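Local coordinates for protein acetyl xylan esterase (Paenibacillus sp. R4, PDB 6AGQ) that probably removes acetyl groups from xylan as a cold-active esterase of the alpha/beta-hydrolase superfamily, at residues M6-S9 / Q10-D13; Y74-K78 / G79-P83; I220-S223 / G224-E228. All blocks are in the same frame, centred on the assembly; numbering follows the deposited sequence.

Interaction 1 of 3, residues M6-S9 / Q10-D13; sequences MPLS and QLQD
A chi1 of -161° sets M6 CG opposite its own nitrogen and, with the chain straight beyond, lets M6 run obliquely across L11, whose CG is turned the other way, anti to the carbonyl carbon (chi1 -82°). M6, just ahead of the one-turn helix 8-11, thus meets L11 at the far side of that turn, a worked example of how one helical turn is closed. P7 holds the N-cap position, and its carbonyl O accepts from L11 N at 3.0 Å, in the carbonyl plane and with an N-H...O angle of 155°. The bond that follows, Q12 N to L8 O at 3.3 Å, is weak. Side chains add to the turn: M6 SD lies 4.0 Å from L11 CD2, while on another side of the helix Q10 OE1 reaches the P7 ring, 3.6 Å from CD. L11 is the one buried residue here, and its side chain also packs on P279, S280 and F283 of helix 279-286. An alanine here would lack both methyl branches, so M6 SD would probably be left without its apolar neighbour and a gap would open against F283. The extended M6 chain ends with CE 3.3 Å from Q10 O.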
loop_
_atom_site.group_PDB
_atom_site.type_symbol
_atom_site.label_atom_id
_atom_site.label_comp_id
_atom_site.label_asym_id
_atom_site.label_seq_id
_atom_site.Cartn_x
_atom_site.Cartn_y
_atom_site.Cartn_z
ATOM N N MET A 6 -18.452 -9.268 12.963
ATOM C CA MET A 6 -19.643 -9.703 13.763
ATOM C C MET A 6 -20.716 -8.607 13.688
ATOM O O MET A 6 -20.418 -7.478 14.069
ATOM C CB MET A 6 -19.234 -9.969 15.235
ATOM C CG MET A 6 -20.212 -10.831 16.040
ATOM S SD MET A 6 -19.689 -11.135 17.754
ATOM C CE MET A 6 -21.143 -11.894 18.447
ATOM N N PRO A 7 -21.950 -8.922 13.192
ATOM C CA PRO A 7 -23.016 -7.896 13.011
ATOM C C PRO A 7 -23.552 -7.284 14.331
ATOM O O PRO A 7 -23.530 -7.943 15.359
ATOM C CB PRO A 7 -24.131 -8.675 12.304
ATOM C CG PRO A 7 -23.938 -10.099 12.746
ATOM C CD PRO A 7 -22.441 -10.271 12.843
ATOM N N LEU A 8 -24.055 -6.050 14.285
ATOM C CA LEU A 8 -24.415 -5.300 15.505
ATOM C C LEU A 8 -25.374 -6.006 16.484
ATOM O O LEU A 8 -25.150 -5.952 17.695
ATOM C CB LEU A 8 -24.953 -3.899 15.157
ATOM C CG LEU A 8 -25.249 -2.938 16.328
ATOM C CD1 LEU A 8 -23.982 -2.696 17.136
ATOM C CD2 LEU A 8 -25.853 -1.612 15.853
ATOM N N SER A 9 -26.432 -6.675 16.037
ATOM C CA SER A 9 -27.365 -7.226 17.073
ATOM C C SER A 9 -26.771 -8.452 17.805
ATOM O O SER A 9 -27.081 -8.691 18.980
ATOM C CB SER A 9 -28.761 -7.499 16.524
ATOM O OG SER A 9 -28.835 -8.812 16.039
ATOM N N GLN A 10 -25.897 -9.187 17.116
ATOM C CA GLN A 10 -25.076 -10.200 17.765
ATOM C C GLN A 10 -23.992 -9.585 18.666
ATOM O O GLN A 10 -23.690 -10.183 19.671
ATOM C CB GLN A 10 -24.426 -11.193 16.746
ATOM C CG GLN A 10 -25.337 -12.342 16.310
ATOM C CD GLN A 10 -24.777 -13.146 15.145
ATOM O OE1 GLN A 10 -23.589 -13.039 14.797
ATOM N NE2 GLN A 10 -25.632 -13.962 14.536
ATOM N N LEU A 11 -23.374 -8.451 18.288
ATOM C CA LEU A 11 -22.384 -7.781 19.163
ATOM C C LEU A 11 -22.957 -7.573 20.552
ATOM O O LEU A 11 -22.284 -7.882 21.510
ATOM C CB LEU A 11 -21.894 -6.423 18.600
ATOM C CG LEU A 11 -20.771 -6.518 17.537
ATOM C CD1 LEU A 11 -20.403 -5.187 16.903
ATOM C CD2 LEU A 11 -19.532 -7.191 18.096
ATOM N N GLN A 12 -24.217 -7.144 20.659
ATOM C CA GLN A 12 -24.797 -6.747 21.947
ATOM C C GLN A 12 -25.466 -7.872 22.771
ATOM O O GLN A 12 -25.824 -7.679 23.933
ATOM C CB GLN A 12 -25.722 -5.514 21.781
ATOM C CG GLN A 12 -26.813 -5.545 20.726
ATOM C CD GLN A 12 -27.568 -4.218 20.609
ATOM O OE1 GLN A 12 -27.584 -3.593 19.543
ATOM N NE2 GLN A 12 -28.200 -3.786 21.706
ATOM N N ASP A 13 -25.605 -9.048 22.196
ATOM C CA ASP A 13 -25.905 -10.258 22.971
ATOM C C ASP A 13 -24.610 -11.023 23.270
ATOM O O ASP A 13 -24.682 -12.148 23.803
ATOM C CB ASP A 13 -26.795 -11.225 22.169
ATOM C CG ASP A 13 -28.224 -10.715 21.929
ATOM O OD1 ASP A 13 -28.653 -9.677 22.492
ATOM O OD2 ASP A 13 -28.923 -11.409 21.144
#

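Interaction 2 of 3, residues Y74-K78 / G79-P83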
loop_
_atom_site.group_PDB
_atom_site.type_symbol
_atom_site.label_atom_id
_atom_site.label_comp_id
_atom_site.label_asym_id
_atom_site.label_seq_id
_atom_site.Cartn_x
_atom_site.Cartn_y
_atom_site.Cartn_z
ATOM N N TYR A 74 -1.290 17.503 37.439
ATOM C CA TYR A 74 -2.473 17.657 38.272
ATOM C C TYR A 74 -2.927 19.098 38.062
ATOM O O TYR A 74 -2.131 20.005 38.143
ATOM C CB TYR A 74 -2.134 17.431 39.749
ATOM C CG TYR A 74 -3.288 17.687 40.709
ATOM C CD1 TYR A 74 -4.434 16.884 40.661
ATOM C CD2 TYR A 74 -3.203 18.637 41.695
ATOM C CE1 TYR A 74 -5.496 17.063 41.505
ATOM C CE2 TYR A 74 -4.279 18.842 42.587
ATOM C CZ TYR A 74 -5.424 18.054 42.472
ATOM O OH TYR A 74 -6.500 18.217 43.311
ATOM N N VAL A 75 -4.175 19.276 37.715
ATOM C CA VAL A 75 -4.741 20.562 37.288
ATOM C C VAL A 75 -6.012 20.806 38.101
ATOM O O VAL A 75 -6.877 19.870 38.272
ATOM C CB VAL A 75 -5.065 20.549 35.765
ATOM C CG1 VAL A 75 -5.690 21.823 35.344
ATOM C CG2 VAL A 75 -3.808 20.339 34.918
ATOM N N THR A 76 -6.137 22.023 38.629
ATOM C CA THR A 76 -7.401 22.471 39.302
ATOM C C THR A 76 -7.807 23.889 38.883
ATOM O O THR A 76 -6.936 24.698 38.467
ATOM C CB THR A 76 -7.314 22.461 40.853
ATOM O OG1 THR A 76 -6.626 23.611 41.300
ATOM C CG2 THR A 76 -6.578 21.274 41.351
ATOM N N PRO A 77 -9.122 24.205 38.988
ATOM C CA PRO A 77 -9.509 25.606 38.850
ATOM C C PRO A 77 -8.677 26.488 39.802
ATOM O O PRO A 77 -8.374 26.053 40.908
ATOM C CB PRO A 77 -10.961 25.619 39.285
ATOM C CG PRO A 77 -11.417 24.191 39.314
ATOM C CD PRO A 77 -10.202 23.391 39.581
ATOM N N LYS A 78 -8.242 27.673 39.365
ATOM C CA LYS A 78 -7.453 28.531 40.248
ATOM C C LYS A 78 -8.340 28.990 41.426
ATOM O O LYS A 78 -9.578 28.920 41.363
ATOM C CB LYS A 78 -6.877 29.755 39.511
ATOM C CG LYS A 78 -7.923 30.748 38.995
ATOM C CD LYS A 78 -7.371 32.173 38.941
ATOM C CE LYS A 78 -8.307 33.144 38.221
ATOM N NZ LYS A 78 -9.713 33.051 38.726
ATOM N N GLY A 79 -7.694 29.411 42.496
ATOM C CA GLY A 79 -8.382 30.066 43.625
ATOM C C GLY A 79 -8.613 29.109 44.766
ATOM O O GLY A 79 -8.088 27.999 44.769
ATOM N N GLU A 80 -9.399 29.569 45.726
ATOM C CA GLU A 80 -9.684 28.877 46.970
ATOM C C GLU A 80 -10.693 27.767 46.735
ATOM O O GLU A 80 -11.628 27.943 45.959
ATOM C CB GLU A 80 -10.289 29.882 47.974
ATOM C CG GLU A 80 -10.527 29.349 49.403
ATOM C CD GLU A 80 -11.907 28.713 49.672
ATOM O OE1 GLU A 80 -12.825 28.765 48.815
ATOM O OE2 GLU A 80 -12.075 28.151 50.776
ATOM N N HIS A 81 -10.516 26.638 47.413
ATOM C CA HIS A 81 -11.564 25.603 47.476
ATOM C C HIS A 81 -11.526 24.962 48.824
ATOM O O HIS A 81 -10.429 24.640 49.353
ATOM C CB HIS A 81 -11.373 24.483 46.435
ATOM C CG HIS A 81 -11.004 24.986 45.092
ATOM N ND1 HIS A 81 -11.931 25.555 44.243
ATOM C CD2 HIS A 81 -9.796 25.113 44.495
ATOM C CE1 HIS A 81 -11.313 25.977 43.158
ATOM N NE2 HIS A 81 -10.020 25.708 43.281
ATOM N N GLN A 82 -12.718 24.693 49.330
ATOM C CA GLN A 82 -12.918 24.022 50.585
ATOM C C GLN A 82 -12.426 22.593 50.515
ATOM O O GLN A 82 -12.491 21.970 49.475
ATOM C CB GLN A 82 -14.412 24.008 50.975
ATOM C CG GLN A 82 -14.688 24.493 52.403
ATOM C CD GLN A 82 -14.062 25.846 52.704
ATOM O OE1 GLN A 82 -14.050 26.743 51.853
ATOM N NE2 GLN A 82 -13.526 25.995 53.907
ATOM N N PRO A 83 -11.949 22.062 51.641
ATOM C CA PRO A 83 -11.577 20.663 51.665
ATOM C C PRO A 83 -12.738 19.739 51.263
ATOM O O PRO A 83 -13.911 20.033 51.524
ATOM C CB PRO A 83 -11.156 20.449 53.128
ATOM C CG PRO A 83 -10.707 21.789 53.603
ATOM C CD PRO A 83 -11.576 22.766 52.900
#
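T76 and H81 meet through a shared acceptor, the carbonyl O of P77, and following the chain along the end of strand 69-77 makes clear how a strand can bind the loop that leaves it. T76 comes first. Its backbone pairs with S56 in the neighbouring strand 55-63, and its hydroxyl turns forward, OG1 donating to P77 O at 3.0 Å. P77 follows, the last residue of the strand. Here the imidazole of H81 comes in, and H81 NE2 donates to P77 O at 2.9 Å with an N-H...O angle of 162°. Both donors stand about 48° out of the carbonyl plane, on opposite faces, so the oxygen is gripped twice without either bond lying in the plane. The oxygen itself lies close to the plane of the H81 ring, at its edge, and the bond places a hydrogen on NE2. P77 CB also lies 3.9 Å from H81 CE1, and both side chains touch L86 of strand 86-92. K78 then carries the chain out of the strand, its backbone still bonded to S54, and its carbonyl O lies 3.8 Å from H81 NE2, oblique to the ring. Beyond it G79 takes phi 100°, a conformation in which a side chain would be jammed against K78 O, so glycine suits this point of the turn. The whole is a histidine-to-carbonyl bond four residues back, at the C-terminal end of strand 69-77, which runs antiparallel to both neighbours in the mixed sheet of the alpha/beta-hydrolase fold.

Interaction 3 of 3, residues I220-S223 / G224-E228; sequences IHAS and GPYVE
A222 and Y226 make the principal side-chain contact: the methyl CB of A222 lies 3.8 Å from Y226 CD2, meeting the ring obliquely. Y226 reaches this place with CG anti to its carbonyl carbon (chi1 -70°), which swings the ring so that its CD2 side passes the A222 methyl. Y226 CB also comes 4.2 Å from A222 O. The next shell is backbone. G224, with phi 66°, turns the chain between the two residues; a side chain there would clash with S223 O and P225 CD. Immediately after it, V227 N donates to G224 O at 2.9 Å and E228 N to P225 O at 3.0 Å, two i to i+3 bonds that wind the chain into helix 226-236 and are consistent with a firmly set Y226 backbone. Farther out, the phenol is held at its polar end, since Y226 OH is hydrogen-bonded to C212 N, and its ring meets that of F210 with planes about 50° apart. The Y226 side chain lies about 9 Å from a bound zinc ion. On the incoming side, H221 has positive phi and is the C-prime residue of a Schellman motif, in which A222 N bonds back to S217 O and H221 N to V218 O; H221 itself packs on Q273 of the second subunit. The contact is a helix-to-helix connection: helix 214-219 ends, the chain turns through G224, and helix 226-236 begins, with Y226 laid back against F214 and S217 of the helix just left.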
loop_
_atom_site.group_PDB
_atom_site.type_symbol
_atom_site.label_atom_id
_atom_site.label_comp_id
_atom_site.label_asym_id
_atom_site.label_seq_id
_atom_site.Cartn_x
_atom_site.Cartn_y
_atom_site.Cartn_z
ATOM N N ILE A 220 -8.387 -13.249 16.034
ATOM C CA ILE A 220 -8.958 -12.533 14.895
ATOM C C ILE A 220 -8.016 -11.531 14.266
ATOM O O ILE A 220 -8.429 -10.750 13.400
ATOM C CB ILE A 220 -10.352 -11.929 15.190
ATOM C CG1 ILE A 220 -10.288 -10.701 16.110
ATOM C CG2 ILE A 220 -11.275 -13.044 15.686
ATOM C CD1 ILE A 220 -11.659 -10.148 16.459
ATOM N N HIS A 221 -6.753 -11.544 14.693
ATOM C CA HIS A 221 -5.665 -10.804 14.031
ATOM C C HIS A 221 -5.857 -9.307 14.133
ATOM O O HIS A 221 -5.538 -8.583 13.210
ATOM C CB HIS A 221 -5.523 -11.233 12.564
ATOM C CG HIS A 221 -5.332 -12.706 12.401
ATOM N ND1 HIS A 221 -4.226 -13.364 12.898
ATOM C CD2 HIS A 221 -6.109 -13.651 11.820
ATOM C CE1 HIS A 221 -4.337 -14.655 12.638
ATOM N NE2 HIS A 221 -5.469 -14.855 11.983
ATOM N N ALA A 222 -6.350 -8.834 15.279
ATOM C CA ALA A 222 -6.316 -7.408 15.562
ATOM C C ALA A 222 -4.923 -6.807 15.292
ATOM O O ALA A 222 -3.915 -7.447 15.561
ATOM C CB ALA A 222 -6.745 -7.143 16.982
ATOM N N SER A 223 -4.901 -5.615 14.680
ATOM C CA SER A 223 -3.671 -4.815 14.441
ATOM C C SER A 223 -3.216 -4.086 15.731
ATOM O O SER A 223 -3.807 -4.274 16.813
ATOM C CB SER A 223 -3.926 -3.790 13.343
ATOM O OG SER A 223 -4.388 -4.420 12.177
ATOM N N GLY A 224 -2.132 -3.316 15.621
ATOM C CA GLY A 224 -1.499 -2.623 16.778
ATOM C C GLY A 224 -0.898 -3.580 17.802
ATOM O O GLY A 224 -0.499 -4.697 17.476
ATOM N N PRO A 225 -0.857 -3.176 19.055
ATOM C CA PRO A 225 -0.101 -3.938 20.078
ATOM C C PRO A 225 -0.503 -5.414 20.307
ATOM O O PRO A 225 0.339 -6.214 20.735
ATOM C CB PRO A 225 -0.329 -3.118 21.382
ATOM C CG PRO A 225 -1.375 -2.069 21.062
ATOM C CD PRO A 225 -1.487 -1.943 19.574
ATOM N N TYR A 226 -1.757 -5.794 20.036
ATOM C CA TYR A 226 -2.099 -7.206 20.073
ATOM C C TYR A 226 -1.181 -8.099 19.177
ATOM O O TYR A 226 -0.934 -9.249 19.505
ATOM C CB TYR A 226 -3.542 -7.448 19.737
ATOM C CG TYR A 226 -4.547 -6.997 20.743
ATOM C CD1 TYR A 226 -4.527 -7.496 22.053
ATOM C CD2 TYR A 226 -5.559 -6.112 20.389
ATOM C CE1 TYR A 226 -5.459 -7.101 22.986
ATOM C CE2 TYR A 226 -6.539 -5.722 21.322
ATOM C CZ TYR A 226 -6.475 -6.195 22.629
ATOM O OH TYR A 226 -7.439 -5.851 23.557
ATOM N N VAL A 227 -0.645 -7.555 18.098
ATOM C CA VAL A 227 0.268 -8.276 17.251
ATOM C C VAL A 227 1.570 -8.760 17.991
ATOM O O VAL A 227 2.143 -9.769 17.599
ATOM C CB VAL A 227 0.594 -7.467 15.957
ATOM C CG1 VAL A 227 1.685 -6.450 16.174
ATOM C CG2 VAL A 227 1.046 -8.392 14.830
ATOM N N GLU A 228 2.018 -8.057 19.045
ATOM C CA GLU A 228 3.191 -8.470 19.841
ATOM C C GLU A 228 2.946 -9.863 20.442
ATOM O O GLU A 228 3.843 -10.661 20.546
ATOM C CB GLU A 228 3.450 -7.470 20.978
ATOM C CG GLU A 228 3.853 -6.063 20.529
ATOM C CD GLU A 228 4.041 -5.067 21.703
ATOM O OE1 GLU A 228 4.447 -5.476 22.799
ATOM O OE2 GLU A 228 3.809 -3.841 21.535
#

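How the interactions relate
The three contacts follow one another along the chain, each a local turn. Interaction 2 stands apart: its centre is about 44 Å from that of interaction 1 and about 42 Å from that of interaction 3, on the opposite side of the chain's centre from both. It lies at the end of a strand of the mixed sheet. Interactions 1 and 3 are closer, with centres about 21 Å apart and nearest atoms about 8 Å apart, yet they do not touch. Interaction 1 rests on helix 279-286, whereas interaction 3 joins helices 214-219 and 226-236. The contacts are thus independent of one another, one finishing a sheet strand and two shaping helices and loops at the other side of the esterase.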